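Local coordinates for protein glycerol-3-phosphate dehydrogenase [NAD(+)] 1 (Saccharomyces cerevisiae, PDB 4FGW) that catalyses the NAD-linked interconversion of dihydroxyacetone phosphate and sn-glycerol 3-phosphate, and so drives the glycerol accumulation that protects yeast cells under hyperosmotic stress, at residues A[252-257]-A[368-373]; A[256-261]-A[374-379]. All coordinates share one frame; numbering follows the deposited sequence.

In the fold
Both contacts tie the end of helix 235-257 to the last part of the helical C-terminal domain, and their centres lie about 7 Å apart. Contact 1 is buried: helix 235-257 meets helix 361-371 through hydrocarbon alone. Contact 2 is a surface contact, in which the turn that leaves the first helix meets the loop 374-379 that leaves the second, and a backbone carbonyl and a lysine chain join the apolar groups. The two share Glu256 and Gly257, and Met376 links them, its CE lying 3.7 Å from CD2 of Phe254. Thus apolar side chains pack between the helices, while glycines, a proline and a lysine appear where the chain turns at the surface.

Contact 1 of 2, residues A[252-257]-A[368-373]; sequences CGFVEG and QIVYNN
Phe254 reaches from helix 235-257 to helix 361-371, where its ring is met by Ile369 and Val370. The two aliphatic residues use the ring differently. Ile369 lays its CG2 methyl over one face, 3.7 Å above the plane and displaced toward the rim, close enough to the centroid for a CH-pi contact; its CD1 adds a second touch, 4.0 Å from CD1 of Phe254. Val370 comes at the edge, its CG2 in the ring plane and 3.7 Å from CZ of Phe254. The CB of Phe254 already points toward helix 361-371, and with CG anti to the carbonyl carbon (chi1 -64°) the ring continues across to Ile369. A flat, long side chain suits this place because the helix backbones are well apart: the CA atoms of Phe254 and Ile369 are separated by 9.3 Å. Branched residues suit the other helix, offering methyls to both face and edge. Ala315 and Met318 of helix 310-320 also pack on the ring, as does Met376. Were the ring cut back to the methyl of an alanine, Ile369 CG2 and Val370 CG2 would probably lose their shared partner and a gap would be likely to open between the helices. With no hydrogen bond or charge pair across it, the contact depends on shape fit and exclusion of water.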
loop_
_atom_site.group_PDB
_atom_site.type_symbol
_atom_site.label_atom_id
_atom_site.label_comp_id
_atom_site.label_asym_id
_atom_site.label_seq_id
_atom_site.Cartn_x
_atom_site.Cartn_y
_atom_site.Cartn_z
ATOM N N CYS A 252 0.949 12.166 4.785
ATOM C CA CYS A 252 0.633 11.147 5.806
ATOM C C CYS A 252 0.960 11.652 7.205
ATOM O O CYS A 252 0.168 11.450 8.128
ATOM C CB CYS A 252 1.356 9.834 5.520
ATOM S SG CYS A 252 0.807 9.004 4.018
ATOM N N GLY A 253 2.134 12.271 7.342
ATOM C CA GLY A 253 2.610 12.848 8.594
ATOM C C GLY A 253 1.688 13.933 9.103
ATOM O O GLY A 253 1.328 13.932 10.286
ATOM N N PHE A 254 1.250 14.836 8.187
ATOM C CA PHE A 254 0.313 15.918 8.496
ATOM C C PHE A 254 -0.955 15.336 9.096
ATOM O O PHE A 254 -1.387 15.740 10.175
ATOM C CB PHE A 254 -0.048 16.720 7.227
ATOM C CG PHE A 254 1.075 17.470 6.548
ATOM C CD1 PHE A 254 1.033 17.730 5.184
ATOM C CD2 PHE A 254 2.168 17.929 7.274
ATOM C CE1 PHE A 254 2.072 18.419 4.554
ATOM C CE2 PHE A 254 3.204 18.615 6.645
ATOM C CZ PHE A 254 3.150 18.859 5.290
ATOM N N VAL A 255 -1.503 14.341 8.413
ATOM C CA VAL A 255 -2.727 13.647 8.768
ATOM C C VAL A 255 -2.628 12.838 10.089
ATOM O O VAL A 255 -3.576 12.851 10.879
ATOM C CB VAL A 255 -3.197 12.882 7.513
ATOM C CG1 VAL A 255 -3.358 11.385 7.734
ATOM C CG2 VAL A 255 -4.434 13.518 6.917
ATOM N N GLU A 256 -1.463 12.209 10.349
ATOM C CA GLU A 256 -1.178 11.459 11.579
ATOM C C GLU A 256 -1.051 12.422 12.769
ATOM O O GLU A 256 -1.726 12.224 13.780
ATOM C CB GLU A 256 0.110 10.638 11.427
ATOM C CG GLU A 256 -0.081 9.327 10.683
ATOM C CD GLU A 256 1.151 8.453 10.533
ATOM O OE1 GLU A 256 2.216 8.811 11.086
ATOM O OE2 GLU A 256 1.053 7.410 9.849
ATOM N N GLY A 257 -0.222 13.464 12.607
ATOM C CA GLY A 257 0.034 14.502 13.600
ATOM C C GLY A 257 -1.205 15.250 14.049
ATOM O O GLY A 257 -1.264 15.718 15.189
ATOM N N GLN A 368 1.667 23.651 -0.854
ATOM C CA GLN A 368 0.964 24.810 -0.294
ATOM C C GLN A 368 1.059 24.891 1.231
ATOM O O GLN A 368 1.159 25.992 1.773
ATOM C CB GLN A 368 -0.509 24.852 -0.755
ATOM C CG GLN A 368 -0.730 25.067 -2.262
ATOM C CD GLN A 368 -0.210 26.374 -2.835
ATOM O OE1 GLN A 368 -0.077 27.392 -2.148
ATOM N NE2 GLN A 368 0.056 26.384 -4.135
ATOM N N ILE A 369 1.025 23.732 1.914
ATOM C CA ILE A 369 1.132 23.630 3.375
ATOM C C ILE A 369 2.567 23.966 3.824
ATOM O O ILE A 369 2.749 24.780 4.733
ATOM C CB ILE A 369 0.652 22.227 3.877
ATOM C CG1 ILE A 369 -0.880 22.075 3.725
ATOM C CG2 ILE A 369 1.087 21.951 5.328
ATOM C CD1 ILE A 369 -1.385 20.599 3.665
ATOM N N VAL A 370 3.569 23.328 3.177
ATOM C CA VAL A 370 5.001 23.463 3.462
ATOM C C VAL A 370 5.544 24.875 3.215
ATOM O O VAL A 370 6.143 25.457 4.123
ATOM C CB VAL A 370 5.841 22.363 2.741
ATOM C CG1 VAL A 370 7.345 22.610 2.891
ATOM C CG2 VAL A 370 5.474 20.965 3.240
ATOM N N TYR A 371 5.355 25.414 1.995
ATOM C CA TYR A 371 5.894 26.719 1.593
ATOM C C TYR A 371 5.065 27.914 1.968
ATOM O O TYR A 371 5.595 28.874 2.528
ATOM C CB TYR A 371 6.308 26.718 0.116
ATOM C CG TYR A 371 7.532 25.862 -0.098
ATOM C CD1 TYR A 371 7.419 24.495 -0.339
ATOM C CD2 TYR A 371 8.810 26.391 0.060
ATOM C CE1 TYR A 371 8.544 23.687 -0.466
ATOM C CE2 TYR A 371 9.944 25.595 -0.072
ATOM C CZ TYR A 371 9.807 24.243 -0.337
ATOM O OH TYR A 371 10.928 23.462 -0.473
ATOM N N ASN A 372 3.769 27.867 1.667
ATOM C CA ASN A 372 2.858 28.945 2.029
ATOM C C ASN A 372 2.237 28.555 3.385
ATOM O O ASN A 372 2.748 27.632 4.019
ATOM C CB ASN A 372 1.848 29.187 0.897
ATOM C CG ASN A 372 2.533 29.418 -0.442
ATOM O OD1 ASN A 372 3.424 30.264 -0.580
ATOM N ND2 ASN A 372 2.188 28.624 -1.439
ATOM N N ASN A 373 1.174 29.173 3.842
ATOM C CA ASN A 373 0.711 28.761 5.152
ATOM C C ASN A 373 -0.668 28.187 5.159
ATOM O O ASN A 373 -1.503 28.568 5.957
ATOM C CB ASN A 373 0.843 29.878 6.167
ATOM C CG ASN A 373 2.218 29.941 6.759
ATOM O OD1 ASN A 373 3.098 30.632 6.246
ATOM N ND2 ASN A 373 2.427 29.193 7.831
#

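Contact 2 of 2, residues A[256-261]-A[374-379]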
loop_
_atom_site.group_PDB
_atom_site.type_symbol
_atom_site.label_atom_id
_atom_site.label_comp_id
_atom_site.label_asym_id
_atom_site.label_seq_id
_atom_site.Cartn_x
_atom_site.Cartn_y
_atom_site.Cartn_z
ATOM N N GLU A 256 -1.463 12.209 10.349
ATOM C CA GLU A 256 -1.178 11.459 11.579
ATOM C C GLU A 256 -1.051 12.422 12.769
ATOM O O GLU A 256 -1.726 12.224 13.780
ATOM C CB GLU A 256 0.110 10.638 11.427
ATOM C CG GLU A 256 -0.081 9.327 10.683
ATOM C CD GLU A 256 1.151 8.453 10.533
ATOM O OE1 GLU A 256 2.216 8.811 11.086
ATOM O OE2 GLU A 256 1.053 7.410 9.849
ATOM N N GLY A 257 -0.222 13.464 12.607
ATOM C CA GLY A 257 0.034 14.502 13.600
ATOM C C GLY A 257 -1.205 15.250 14.049
ATOM O O GLY A 257 -1.264 15.718 15.189
ATOM N N LEU A 258 -2.208 15.360 13.149
ATOM C CA LEU A 258 -3.508 15.982 13.413
ATOM C C LEU A 258 -4.394 15.043 14.259
ATOM O O LEU A 258 -5.448 15.464 14.743
ATOM C CB LEU A 258 -4.223 16.322 12.090
ATOM C CG LEU A 258 -3.818 17.611 11.367
ATOM C CD1 LEU A 258 -4.340 17.614 9.942
ATOM C CD2 LEU A 258 -4.329 18.847 12.090
ATOM N N GLY A 259 -3.967 13.786 14.407
ATOM C CA GLY A 259 -4.673 12.762 15.171
ATOM C C GLY A 259 -5.768 12.051 14.402
ATOM O O GLY A 259 -6.698 11.515 15.011
ATOM N N TRP A 260 -5.660 12.022 13.062
ATOM C CA TRP A 260 -6.674 11.383 12.223
ATOM C C TRP A 260 -6.516 9.862 12.074
ATOM O O TRP A 260 -7.444 9.194 11.618
ATOM C CB TRP A 260 -6.861 12.125 10.888
ATOM C CG TRP A 260 -7.276 13.572 11.001
ATOM C CD1 TRP A 260 -7.648 14.241 12.132
ATOM C CD2 TRP A 260 -7.386 14.513 9.926
ATOM N NE1 TRP A 260 -7.949 15.548 11.833
ATOM C CE2 TRP A 260 -7.812 15.740 10.483
ATOM C CE3 TRP A 260 -7.193 14.434 8.537
ATOM C CZ2 TRP A 260 -8.023 16.887 9.702
ATOM C CZ3 TRP A 260 -7.363 15.577 7.770
ATOM C CH2 TRP A 260 -7.793 16.782 8.348
ATOM N N GLY A 261 -5.370 9.334 12.504
ATOM C CA GLY A 261 -5.088 7.902 12.543
ATOM C C GLY A 261 -4.643 7.234 11.262
ATOM O O GLY A 261 -4.298 7.896 10.279
ATOM N N TYR A 374 -0.872 27.241 4.262
ATOM C CA TYR A 374 -2.141 26.543 4.071
ATOM C C TYR A 374 -2.568 25.732 5.299
ATOM O O TYR A 374 -1.746 25.012 5.868
ATOM C CB TYR A 374 -2.185 25.781 2.736
ATOM C CG TYR A 374 -2.527 26.674 1.555
ATOM C CD1 TYR A 374 -3.679 26.460 0.804
ATOM C CD2 TYR A 374 -1.710 27.749 1.204
ATOM C CE1 TYR A 374 -4.007 27.288 -0.272
ATOM C CE2 TYR A 374 -2.037 28.592 0.141
ATOM C CZ TYR A 374 -3.179 28.349 -0.604
ATOM O OH TYR A 374 -3.489 29.160 -1.667
ATOM N N PRO A 375 -3.829 25.940 5.759
ATOM C CA PRO A 375 -4.308 25.341 7.026
ATOM C C PRO A 375 -4.027 23.899 7.467
ATOM O O PRO A 375 -4.201 23.629 8.664
ATOM C CB PRO A 375 -5.802 25.667 7.023
ATOM C CG PRO A 375 -5.877 26.942 6.292
ATOM C CD PRO A 375 -4.854 26.845 5.196
ATOM N N MET A 376 -3.640 22.977 6.549
ATOM C CA MET A 376 -3.330 21.563 6.849
ATOM C C MET A 376 -4.580 20.726 7.146
ATOM O O MET A 376 -4.670 19.589 6.684
ATOM C CB MET A 376 -2.287 21.428 7.978
ATOM C CG MET A 376 -1.499 20.147 7.955
ATOM S SD MET A 376 -0.460 19.983 9.429
ATOM C CE MET A 376 0.937 20.942 8.956
ATOM N N LYS A 377 -5.545 21.292 7.899
ATOM C CA LYS A 377 -6.827 20.654 8.231
ATOM C C LYS A 377 -7.717 20.593 6.976
ATOM O O LYS A 377 -8.657 19.800 6.927
ATOM C CB LYS A 377 -7.567 21.447 9.328
ATOM C CG LYS A 377 -6.814 21.604 10.652
ATOM C CD LYS A 377 -7.670 22.290 11.731
ATOM C CE LYS A 377 -7.755 23.797 11.592
ATOM N NZ LYS A 377 -8.740 24.384 12.538
ATOM N N ASN A 378 -7.422 21.453 5.978
ATOM C CA ASN A 378 -8.148 21.563 4.711
ATOM C C ASN A 378 -7.746 20.501 3.686
ATOM O O ASN A 378 -8.331 20.466 2.601
ATOM C CB ASN A 378 -7.968 22.962 4.115
ATOM C CG ASN A 378 -8.550 24.103 4.918
ATOM O OD1 ASN A 378 -8.248 25.269 4.656
ATOM N ND2 ASN A 378 -9.420 23.819 5.880
ATOM N N LEU A 379 -6.758 19.639 4.028
ATOM C CA LEU A 379 -6.246 18.549 3.188
ATOM C C LEU A 379 -7.362 17.710 2.524
ATOM O O LEU A 379 -7.335 17.629 1.294
ATOM C CB LEU A 379 -5.205 17.701 3.953
ATOM C CG LEU A 379 -4.210 16.845 3.158
ATOM C CD1 LEU A 379 -3.428 17.662 2.158
ATOM C CD2 LEU A 379 -3.221 16.198 4.090
#
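Leu258 and Trp260, where the chain leaves helix 235-257, face Met376 and Lys377 in the loop after helix 361-371. The apolar contacts centre on Leu258, whose forked end lets one methyl reach the indole face and Met376 while the other reaches Lys377. CD1 of Leu258 lies 4.3 Å from CG of Met376 and also touches that residue's carbonyl. CD2 of Leu258 meets CG of Lys377 at 4.0 Å. The lysine side chain crosses the leucine at about a right angle and offers it the hydrocarbon part of the chain; a bend at chi3 (-79°) helps lead its amino end away, a good use of lysine at an exposed position. The second kind of contact is between ring and carbonyl: CH2 of Trp260 approaches O of Lys377 to 3.4 Å, with the oxygen at the ring's edge and near its plane, where the slightly positive C-H groups can probably favour it. Tryptophan's broad ring thus offers an edge to this carbonyl and a face to Leu258 CD1, and the leucine is wedged between tryptophan and loop.

Backbone bonds shape both partners. Gly259 takes a positive phi (84°), which favours glycine, in the Schellman motif that closes the helix, and Gly259 N hydrogen-bonds to Glu256 O (2.8 Å). In the loop 374-379, Lys377 N hydrogen-bonds to Pro375 O at 2.8 Å, and Met376 to Leu379 form a type I turn.

Trp260 also packs on Val255 of helix 235-257 and on Trp193 of the second subunit, while Met376 reaches inward to Ile369 of helix 361-371 and Met318 of helix 310-320. The loop therefore spans the ends of these helices before the chain enters helix 379-383.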